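Local atomic coordinates of serine acetyltransferase (Entamoeba histolytica, PDB entry 3Q1X), a protein that probably transfers an acetyl group to the hydroxyl of L-serine, the step that commits serine to cysteine biosynthesis. Residues Y6-Q11 / A91-L96. Numbering follows the deposited sequence.
Sequences YSIAHQ and AILEKL
I8 reaches the helix of L93 and L96 with both of its branches, a compact example of one beta-branched residue packing across a helix pair. Three I8 carbons, CG1, CG2 and CD1, make van der Waals contact with L93 O, each at 3.6 Å, so the side chain lies against the carbonyl oxygen with both branches and its CD1 end. Apolar contact continues beyond that oxygen, with I8 CG1 4.3 Å from L93 CB and I8 CG2 4.2 Å from L96 CB; the I8 and L96 side chains cross at roughly a right angle. A chi1 of -65° sets CG2 anti to the backbone N and leaves CG1 beside it, and from there the branches share the oxygen but part toward different leucines. Helices 2-18 and 82-113 meet here in the helical N-terminal region of a serine acetyltransferase, well apart from the left-handed parallel beta-helix built by the hexapeptide repeats. L93 O also accepts the backbone N-H of L96, at 3.2 Å between N and O, so the carbonyl against I8 has a polar partner within its own helix. Farther out, L93 also touches Y4 and I5 of helix 2-18, L65 of helix 59-79 touches both leucines, V69 adds to L93, and I138 of helix 128-144 packs on L96.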
ATOM      1  N   TYR A   6     -16.656 -31.832  -3.068  1.00 22.93           N
ATOM      2  CA  TYR A   6     -17.939 -31.913  -3.764  1.00 23.50           C
ATOM      3  C   TYR A   6     -19.116 -31.521  -2.856  1.00 22.88           C
ATOM      4  O   TYR A   6     -20.014 -30.786  -3.286  1.00 22.88           O
ATOM      5  CB  TYR A   6     -18.212 -33.300  -4.375  1.00 24.33           C
ATOM      6  CG  TYR A   6     -19.684 -33.386  -4.697  1.00 26.01           C
ATOM      7  CD1 TYR A   6     -20.192 -32.856  -5.885  1.00 29.23           C
ATOM      8  CD2 TYR A   6     -20.591 -33.883  -3.764  1.00 27.04           C
ATOM      9  CE1 TYR A   6     -21.556 -32.874  -6.151  1.00 29.46           C
ATOM     10  CE2 TYR A   6     -21.965 -33.895  -4.021  1.00 28.62           C
ATOM     11  CZ  TYR A   6     -22.435 -33.395  -5.216  1.00 29.72           C
ATOM     12  OH  TYR A   6     -23.787 -33.413  -5.465  1.00 31.64           O
ATOM     13  N   SER A   7     -19.115 -32.024  -1.619  1.00 22.25           N
ATOM     14  CA  SER A   7     -20.215 -31.771  -0.679  1.00 21.57           C
ATOM     15  C   SER A   7     -20.266 -30.312  -0.256  1.00 21.07           C
ATOM     16  O   SER A   7     -21.346 -29.733  -0.143  1.00 20.41           O
ATOM     17  CB  SER A   7     -20.119 -32.668   0.559  1.00 21.64           C
ATOM     18  OG  SER A   7     -19.155 -32.192   1.494  1.00 23.30           O
ATOM     19  N   ILE A   8     -19.088 -29.735  -0.022  1.00 20.38           N
ATOM     20  CA  ILE A   8     -18.993 -28.331   0.370  1.00 20.76           C
ATOM     21  C   ILE A   8     -19.379 -27.419  -0.799  1.00 20.60           C
ATOM     22  O   ILE A   8     -20.107 -26.448  -0.606  1.00 21.37           O
ATOM     23  CB  ILE A   8     -17.592 -27.980   0.969  1.00 20.46           C
ATOM     24  CG1 ILE A   8     -17.345 -28.743   2.287  1.00 20.50           C
ATOM     25  CG2 ILE A   8     -17.420 -26.471   1.176  1.00 19.86           C
ATOM     26  CD1 ILE A   8     -18.347 -28.473   3.413  1.00 20.77           C
ATOM     27  N   ALA A   9     -18.917 -27.737  -2.009  1.00 20.90           N
ATOM     28  CA  ALA A   9     -19.288 -26.963  -3.200  1.00 21.18           C
ATOM     29  C   ALA A   9     -20.781 -27.046  -3.493  1.00 21.61           C
ATOM     30  O   ALA A   9     -21.378 -26.081  -3.968  1.00 21.38           O
ATOM     31  CB  ALA A   9     -18.494 -27.418  -4.411  1.00 21.65           C
ATOM     32  N   HIS A  10     -21.374 -28.208  -3.217  1.00 22.13           N
ATOM     33  CA  HIS A  10     -22.818 -28.367  -3.342  1.00 22.42           C
ATOM     34  C   HIS A  10     -23.575 -27.428  -2.393  1.00 22.57           C
ATOM     35  O   HIS A  10     -24.519 -26.763  -2.818  1.00 23.03           O
ATOM     36  CB  HIS A  10     -23.249 -29.819  -3.119  1.00 22.71           C
ATOM     37  CG  HIS A  10     -24.734 -30.007  -3.156  1.00 23.84           C
ATOM     38  ND1 HIS A  10     -25.462 -29.940  -4.323  1.00 25.43           N
ATOM     39  CD2 HIS A  10     -25.631 -30.227  -2.165  1.00 24.37           C
ATOM     40  CE1 HIS A  10     -26.743 -30.122  -4.052  1.00 25.29           C
ATOM     41  NE2 HIS A  10     -26.872 -30.299  -2.751  1.00 24.58           N
ATOM     42  N   GLN A  11     -23.160 -27.386  -1.124  1.00 22.87           N
ATOM     43  CA  GLN A  11     -23.781 -26.518  -0.114  1.00 23.13           C
ATOM     44  C   GLN A  11     -23.645 -25.034  -0.475  1.00 23.16           C
ATOM     45  O   GLN A  11     -24.634 -24.301  -0.462  1.00 23.30           O
ATOM     46  CB  GLN A  11     -23.229 -26.795   1.295  1.00 23.26           C
ATOM     47  CG  GLN A  11     -23.768 -25.825   2.353  1.00 24.68           C
ATOM     48  CD  GLN A  11     -23.510 -26.260   3.787  1.00 29.13           C
ATOM     49  OE1 GLN A  11     -22.700 -27.150   4.053  1.00 31.38           O
ATOM     50  NE2 GLN A  11     -24.190 -25.605   4.726  1.00 31.16           N
ATOM     51  N   ALA A  91     -10.380 -28.478   7.686  1.00 19.92           N
ATOM     52  CA  ALA A  91     -10.956 -27.463   8.577  1.00 19.61           C
ATOM     53  C   ALA A  91     -11.435 -26.208   7.851  1.00 19.19           C
ATOM     54  O   ALA A  91     -12.499 -25.669   8.172  1.00 18.92           O
ATOM     55  CB  ALA A  91      -9.985 -27.090   9.649  1.00 19.42           C
ATOM     56  N   ILE A  92     -10.652 -25.726   6.889  1.00 19.37           N
ATOM     57  CA  ILE A  92     -11.105 -24.626   6.029  1.00 19.11           C
ATOM     58  C   ILE A  92     -12.395 -25.012   5.289  1.00 19.58           C
ATOM     59  O   ILE A  92     -13.411 -24.309   5.370  1.00 19.56           O
ATOM     60  CB  ILE A  92     -10.029 -24.199   4.989  1.00 19.43           C
ATOM     61  CG1 ILE A  92      -8.820 -23.575   5.678  1.00 19.02           C
ATOM     62  CG2 ILE A  92     -10.604 -23.188   4.010  1.00 18.82           C
ATOM     63  CD1 ILE A  92      -7.561 -23.554   4.823  1.00 22.03           C
ATOM     64  N   LEU A  93     -12.345 -26.137   4.576  1.00 19.56           N
ATOM     65  CA  LEU A  93     -13.510 -26.631   3.847  1.00 20.17           C
ATOM     66  C   LEU A  93     -14.756 -26.691   4.737  1.00 19.94           C
ATOM     67  O   LEU A  93     -15.816 -26.167   4.360  1.00 19.66           O
ATOM     68  CB  LEU A  93     -13.212 -27.990   3.194  1.00 20.40           C
ATOM     69  CG  LEU A  93     -12.378 -27.954   1.907  1.00 20.52           C
ATOM     70  CD1 LEU A  93     -11.797 -29.327   1.602  1.00 20.50           C
ATOM     71  CD2 LEU A  93     -13.188 -27.423   0.719  1.00 22.26           C
ATOM     72  N   GLU A  94     -14.608 -27.293   5.917  1.00 20.07           N
ATOM     73  CA  GLU A  94     -15.671 -27.358   6.928  1.00 20.55           C
ATOM     74  C   GLU A  94     -16.332 -26.008   7.209  1.00 20.48           C
ATOM     75  O   GLU A  94     -17.560 -25.922   7.272  1.00 20.77           O
ATOM     76  CB  GLU A  94     -15.120 -27.932   8.229  1.00 20.83           C
ATOM     77  CG  GLU A  94     -16.188 -28.251   9.267  1.00 23.07           C
ATOM     78  CD  GLU A  94     -15.609 -28.590  10.634  1.00 25.78           C
ATOM     79  OE1 GLU A  94     -14.391 -28.872  10.738  1.00 28.47           O
ATOM     80  OE2 GLU A  94     -16.380 -28.577  11.617  1.00 28.02           O
ATOM     81  N   LYS A  95     -15.509 -24.968   7.359  1.00 20.17           N
ATOM     82  CA  LYS A  95     -15.982 -23.631   7.728  1.00 20.23           C
ATOM     83  C   LYS A  95     -16.474 -22.766   6.567  1.00 19.47           C
ATOM     84  O   LYS A  95     -17.015 -21.692   6.803  1.00 19.55           O
ATOM     85  CB  LYS A  95     -14.871 -22.869   8.470  1.00 20.49           C
ATOM     86  CG  LYS A  95     -14.544 -23.400   9.855  1.00 22.40           C
ATOM     87  CD  LYS A  95     -15.483 -22.845  10.922  1.00 26.31           C
ATOM     88  CE  LYS A  95     -15.229 -23.538  12.245  1.00 28.06           C
ATOM     89  NZ  LYS A  95     -15.759 -24.936  12.252  1.00 29.10           N
ATOM     90  N   LEU A  96     -16.292 -23.199   5.318  1.00 19.02           N
ATOM     91  CA  LEU A  96     -16.611 -22.306   4.183  1.00 18.77           C
ATOM     92  C   LEU A  96     -18.074 -21.842   4.110  1.00 18.57           C
ATOM     93  O   LEU A  96     -18.329 -20.665   3.797  1.00 18.29           O
ATOM     94  CB  LEU A  96     -16.134 -22.884   2.837  1.00 18.52           C
ATOM     95  CG  LEU A  96     -14.614 -22.937   2.682  1.00 18.47           C
ATOM     96  CD1 LEU A  96     -14.237 -23.612   1.366  1.00 18.84           C
ATOM     97  CD2 LEU A  96     -13.989 -21.547   2.758  1.00 19.53           C
TER